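Local coordinates for uncharacterized conserved protein (Methanococcus maripaludis S2, PDB 3C2Q) that catalyses the conversion of ornithine to proline with release of ammonia, an ornithine cyclodeaminase that uses NAD(+) as cofactor, at residues Ala145-Met158 with Asp326-Glu339. Sequence-based numbering, arbitrary orientation.
Sequences AIIHTGGGPALAKM and DVGVFLVLLLKELE
Asp326 opens the second segment beside Thr149, its OD1 4.2 Å from Thr149 CB. That oxygen caps helix 327-339 through weak bonds from Gly328 N and Val329 N, while OD2 has a hydrogen bond with Thr325 and a salt bridge with Lys112, both of the second subunit. Val327, probably part of the NAD(+) site, sets CG1 between its backbone N and carbonyl carbon (chi1 72°), where it meets Thr149 OG1 at 3.5 Å. Gly328 lets the backbones close in: its CA lies 3.1 Å from Thr149 OG1 and 4.1 Å from Gly151 N, and a side chain on Gly328 would run into Thr149 O. The Thr149 hydroxyl donates to Ala145 O, 2.7 Å from OG1, reaching it from the face opposite Thr149 N. A valine in place of Thr149 would probably leave Ala145 O without its hydroxyl donor and press a methyl against Gly328 CA. Leu331 then sends CD1 to Ile146 CG2, the two side chains crossing at about a right angle, while its carbonyl oxygen meets Ala154 CB at 3.4 Å. Leu335 spreads its methyls between Ala154 and the aliphatic start of Lys157, whose amine turns off to Glu160. With Leu331, Leu334 and Leu338, it forms the hole for selenomethionine Met158, a knob extended beyond CG that brings CE 3.9 Å from Leu334 CG. The axes of helices 152-158 and 327-339, 38° apart in direction, approach to 8.4 Å. No hydrogen bond crosses between the segments, so this Rossmann-domain contact rests on close backbones at Gly151 and Gly328, the small Ala154, and apolar fit.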
loop_
_atom_site.group_PDB
_atom_site.type_symbol
_atom_site.label_atom_id
_atom_site.label_comp_id
_atom_site.label_asym_id
_atom_site.label_seq_id
_atom_site.Cartn_x
_atom_site.Cartn_y
_atom_site.Cartn_z
ATOM N N ALA B 145 0.743 4.416 16.316
ATOM C CA ALA B 145 -0.387 3.611 15.846
ATOM C C ALA B 145 -0.759 2.477 16.775
ATOM O O ALA B 145 -1.905 1.997 16.754
ATOM C CB ALA B 145 -0.150 3.064 14.401
ATOM N N ILE B 146 0.199 2.025 17.583
ATOM C CA ILE B 146 -0.079 1.036 18.616
ATOM C C ILE B 146 -1.239 1.554 19.445
ATOM O O ILE B 146 -2.158 0.799 19.765
ATOM C CB ILE B 146 1.143 0.809 19.553
ATOM C CG1 ILE B 146 2.271 0.076 18.799
ATOM C CG2 ILE B 146 0.734 -0.034 20.805
ATOM C CD1 ILE B 146 3.623 0.212 19.552
ATOM N N ILE B 147 -1.188 2.845 19.791
ATOM C CA ILE B 147 -2.211 3.445 20.657
ATOM C C ILE B 147 -3.489 3.727 19.876
ATOM O O ILE B 147 -4.606 3.365 20.310
ATOM C CB ILE B 147 -1.726 4.773 21.366
ATOM C CG1 ILE B 147 -0.326 4.607 21.965
ATOM C CG2 ILE B 147 -2.738 5.189 22.463
ATOM C CD1 ILE B 147 -0.159 3.357 22.923
ATOM N N HIS B 148 -3.333 4.342 18.700
ATOM C CA HIS B 148 -4.503 4.679 17.887
ATOM C C HIS B 148 -5.356 3.487 17.549
ATOM O O HIS B 148 -6.569 3.629 17.448
ATOM C CB HIS B 148 -4.109 5.363 16.556
ATOM C CG HIS B 148 -3.201 6.535 16.722
ATOM N ND1 HIS B 148 -3.223 7.357 17.837
ATOM C CD2 HIS B 148 -2.217 7.005 15.919
ATOM C CE1 HIS B 148 -2.296 8.288 17.707
ATOM N NE2 HIS B 148 -1.680 8.109 16.543
ATOM N N THR B 149 -4.732 2.324 17.366
ATOM C CA THR B 149 -5.467 1.103 16.955
ATOM C C THR B 149 -5.967 0.247 18.127
ATOM O O THR B 149 -6.530 -0.833 17.910
ATOM C CB THR B 149 -4.592 0.202 16.047
ATOM O OG1 THR B 149 -3.438 -0.211 16.771
ATOM C CG2 THR B 149 -4.170 0.924 14.805
ATOM N N GLY B 150 -5.777 0.727 19.356
ATOM C CA GLY B 150 -6.302 0.021 20.547
ATOM C C GLY B 150 -5.390 -1.077 21.041
ATOM O O GLY B 150 -5.814 -1.911 21.845
ATOM N N GLY B 151 -4.129 -1.064 20.585
ATOM C CA GLY B 151 -3.139 -2.034 21.016
ATOM C C GLY B 151 -2.402 -1.666 22.303
ATOM O O GLY B 151 -1.640 -2.458 22.799
ATOM N N GLY B 152 -2.614 -0.463 22.821
ATOM C CA GLY B 152 -1.837 0.019 23.988
ATOM C C GLY B 152 -1.986 -0.851 25.221
ATOM O O GLY B 152 -0.978 -1.248 25.832
ATOM N N PRO B 153 -3.239 -1.127 25.633
ATOM C CA PRO B 153 -3.420 -1.981 26.818
ATOM C C PRO B 153 -2.730 -3.344 26.720
ATOM O O PRO B 153 -2.184 -3.820 27.723
ATOM C CB PRO B 153 -4.936 -2.120 26.925
ATOM C CG PRO B 153 -5.467 -0.836 26.302
ATOM C CD PRO B 153 -4.529 -0.606 25.133
ATOM N N ALA B 154 -2.756 -3.980 25.537
ATOM C CA ALA B 154 -2.097 -5.264 25.343
ATOM C C ALA B 154 -0.597 -5.150 25.541
ATOM O O ALA B 154 0.006 -5.977 26.247
ATOM C CB ALA B 154 -2.429 -5.851 23.944
ATOM N N LEU B 155 0.004 -4.099 24.974
ATOM C CA LEU B 155 1.446 -3.900 25.120
ATOM C C LEU B 155 1.802 -3.580 26.566
ATOM O O LEU B 155 2.792 -4.100 27.086
ATOM C CB LEU B 155 1.962 -2.795 24.200
ATOM C CG LEU B 155 3.461 -2.497 24.303
ATOM C CD1 LEU B 155 4.280 -3.782 24.154
ATOM C CD2 LEU B 155 3.856 -1.453 23.252
ATOM N N ALA B 156 0.992 -2.751 27.219
ATOM C CA ALA B 156 1.255 -2.419 28.644
ATOM C C ALA B 156 1.241 -3.678 29.523
ATOM O O ALA B 156 2.071 -3.848 30.416
ATOM C CB ALA B 156 0.229 -1.403 29.149
ATOM N N LYS B 157 0.289 -4.559 29.265
ATOM C CA LYS B 157 0.241 -5.856 29.926
ATOM C C LYS B 157 1.485 -6.740 29.720
ATOM O O LYS B 157 1.963 -7.395 30.674
ATOM C CB LYS B 157 -1.056 -6.586 29.560
ATOM C CG LYS B 157 -1.275 -7.912 30.304
ATOM C CD LYS B 157 -1.363 -7.728 31.800
ATOM C CE LYS B 157 -2.657 -7.051 32.184
ATOM N NZ LYS B 157 -2.895 -7.182 33.666
HETATM N N MSE B 158 2.036 -6.764 28.504
HETATM C CA MSE B 158 3.275 -7.503 28.254
HETATM C C MSE B 158 4.423 -6.941 29.086
HETATM O O MSE B 158 5.235 -7.709 29.596
HETATM C CB MSE B 158 3.646 -7.520 26.755
HETATM C CG MSE B 158 2.611 -8.239 25.916
HETATM SE SE MSE B 158 2.938 -7.887 23.976
HETATM C CE MSE B 158 1.167 -8.443 23.328
ATOM N N ASP B 326 -2.624 -5.835 10.997
ATOM C CA ASP B 326 -3.116 -4.717 11.795
ATOM C C ASP B 326 -2.454 -4.849 13.165
ATOM O O ASP B 326 -2.664 -5.834 13.864
ATOM C CB ASP B 326 -4.635 -4.835 11.873
ATOM C CG ASP B 326 -5.285 -3.697 12.639
ATOM O OD1 ASP B 326 -4.768 -3.265 13.687
ATOM O OD2 ASP B 326 -6.364 -3.269 12.221
ATOM N N VAL B 327 -1.660 -3.848 13.565
ATOM C CA VAL B 327 -0.899 -3.957 14.793
ATOM C C VAL B 327 -1.799 -4.046 16.041
ATOM O O VAL B 327 -1.460 -4.764 16.985
ATOM C CB VAL B 327 0.158 -2.794 14.948
ATOM C CG1 VAL B 327 -0.512 -1.447 15.266
ATOM C CG2 VAL B 327 1.173 -3.129 16.041
ATOM N N GLY B 328 -2.916 -3.315 16.036
ATOM C CA GLY B 328 -3.807 -3.279 17.188
ATOM C C GLY B 328 -4.481 -4.631 17.433
ATOM O O GLY B 328 -4.531 -5.086 18.561
ATOM N N VAL B 329 -4.946 -5.287 16.373
ATOM C CA VAL B 329 -5.516 -6.630 16.493
ATOM C C VAL B 329 -4.429 -7.657 16.807
ATOM O O VAL B 329 -4.601 -8.508 17.676
ATOM C CB VAL B 329 -6.315 -7.029 15.236
ATOM C CG1 VAL B 329 -7.084 -8.357 15.492
ATOM C CG2 VAL B 329 -7.313 -5.894 14.869
ATOM N N PHE B 330 -3.318 -7.587 16.080
ATOM C CA PHE B 330 -2.166 -8.410 16.361
ATOM C C PHE B 330 -1.766 -8.410 17.848
ATOM O O PHE B 330 -1.581 -9.485 18.428
ATOM C CB PHE B 330 -0.980 -7.949 15.472
ATOM C CG PHE B 330 0.330 -8.623 15.811
ATOM C CD1 PHE B 330 0.674 -9.854 15.243
ATOM C CD2 PHE B 330 1.219 -8.030 16.687
ATOM C CE1 PHE B 330 1.903 -10.480 15.564
ATOM C CE2 PHE B 330 2.448 -8.661 17.027
ATOM C CZ PHE B 330 2.774 -9.873 16.462
ATOM N N LEU B 331 -1.617 -7.224 18.455
ATOM C CA LEU B 331 -1.227 -7.139 19.878
ATOM C C LEU B 331 -2.257 -7.776 20.800
ATOM O O LEU B 331 -1.885 -8.428 21.777
ATOM C CB LEU B 331 -0.909 -5.692 20.323
ATOM C CG LEU B 331 0.400 -5.121 19.730
ATOM C CD1 LEU B 331 0.484 -3.617 19.966
ATOM C CD2 LEU B 331 1.641 -5.830 20.286
ATOM N N VAL B 332 -3.530 -7.610 20.484
ATOM C CA VAL B 332 -4.633 -8.194 21.324
ATOM C C VAL B 332 -4.581 -9.718 21.273
ATOM O O VAL B 332 -4.610 -10.412 22.322
ATOM C CB VAL B 332 -6.024 -7.613 20.907
ATOM C CG1 VAL B 332 -7.171 -8.345 21.637
ATOM C CG2 VAL B 332 -6.080 -6.089 21.250
ATOM N N LEU B 333 -4.439 -10.250 20.061
ATOM C CA LEU B 333 -4.304 -11.695 19.876
ATOM C C LEU B 333 -3.008 -12.274 20.455
ATOM O O LEU B 333 -3.019 -13.377 21.047
ATOM C CB LEU B 333 -4.422 -12.048 18.382
ATOM C CG LEU B 333 -5.795 -11.824 17.754
ATOM C CD1 LEU B 333 -5.752 -12.101 16.228
ATOM C CD2 LEU B 333 -6.882 -12.693 18.474
ATOM N N LEU B 334 -1.892 -11.564 20.259
ATOM C CA LEU B 334 -0.618 -11.988 20.821
ATOM C C LEU B 334 -0.700 -12.132 22.357
ATOM O O LEU B 334 -0.271 -13.141 22.906
ATOM C CB LEU B 334 0.495 -11.014 20.448
ATOM C CG LEU B 334 1.939 -11.364 20.839
ATOM C CD1 LEU B 334 2.314 -12.791 20.423
ATOM C CD2 LEU B 334 2.896 -10.272 20.261
ATOM N N LEU B 335 -1.227 -11.114 23.024
ATOM C CA LEU B 335 -1.405 -11.179 24.475
ATOM C C LEU B 335 -2.231 -12.427 24.898
ATOM O O LEU B 335 -1.850 -13.148 25.838
ATOM C CB LEU B 335 -2.053 -9.897 24.990
ATOM C CG LEU B 335 -2.310 -9.879 26.520
ATOM C CD1 LEU B 335 -0.999 -10.008 27.297
ATOM C CD2 LEU B 335 -3.099 -8.653 26.932
ATOM N N LYS B 336 -3.348 -12.676 24.218
ATOM C CA LYS B 336 -4.160 -13.858 24.553
ATOM C C LYS B 336 -3.331 -15.135 24.453
ATOM O O LYS B 336 -3.457 -16.021 25.293
ATOM C CB LYS B 336 -5.398 -13.954 23.674
ATOM C CG LYS B 336 -6.401 -12.860 23.900
ATOM C CD LYS B 336 -7.646 -13.095 23.024
ATOM C CE LYS B 336 -8.404 -11.809 22.730
ATOM N NZ LYS B 336 -8.994 -11.201 23.958
ATOM N N GLU B 337 -2.461 -15.226 23.440
ATOM C CA GLU B 337 -1.650 -16.414 23.242
ATOM C C GLU B 337 -0.576 -16.555 24.349
ATOM O O GLU B 337 -0.324 -17.670 24.842
ATOM C CB GLU B 337 -1.045 -16.421 21.834
ATOM C CG GLU B 337 -0.231 -17.669 21.466
ATOM C CD GLU B 337 -1.011 -19.000 21.516
ATOM O OE1 GLU B 337 -2.254 -19.000 21.624
ATOM O OE2 GLU B 337 -0.339 -20.054 21.470
ATOM N N LEU B 338 0.044 -15.434 24.736
ATOM C CA LEU B 338 0.989 -15.390 25.862
ATOM C C LEU B 338 0.282 -15.827 27.175
ATOM O O LEU B 338 0.824 -16.627 27.932
ATOM C CB LEU B 338 1.592 -13.982 26.011
ATOM C CG LEU B 338 2.493 -13.444 24.880
ATOM C CD1 LEU B 338 2.794 -11.935 25.061
ATOM C CD2 LEU B 338 3.760 -14.268 24.793
ATOM N N GLU B 339 -0.928 -15.322 27.416
ATOM C CA GLU B 339 -1.724 -15.740 28.586
ATOM C C GLU B 339 -2.065 -17.239 28.560
ATOM O O GLU B 339 -1.992 -17.907 29.603
ATOM C CB GLU B 339 -2.963 -14.859 28.744
ATOM C CG GLU B 339 -2.594 -13.407 29.054
ATOM C CD GLU B 339 -3.779 -12.458 29.001
ATOM O OE1 GLU B 339 -4.671 -12.660 28.148
ATOM O OE2 GLU B 339 -3.802 -11.484 29.774
#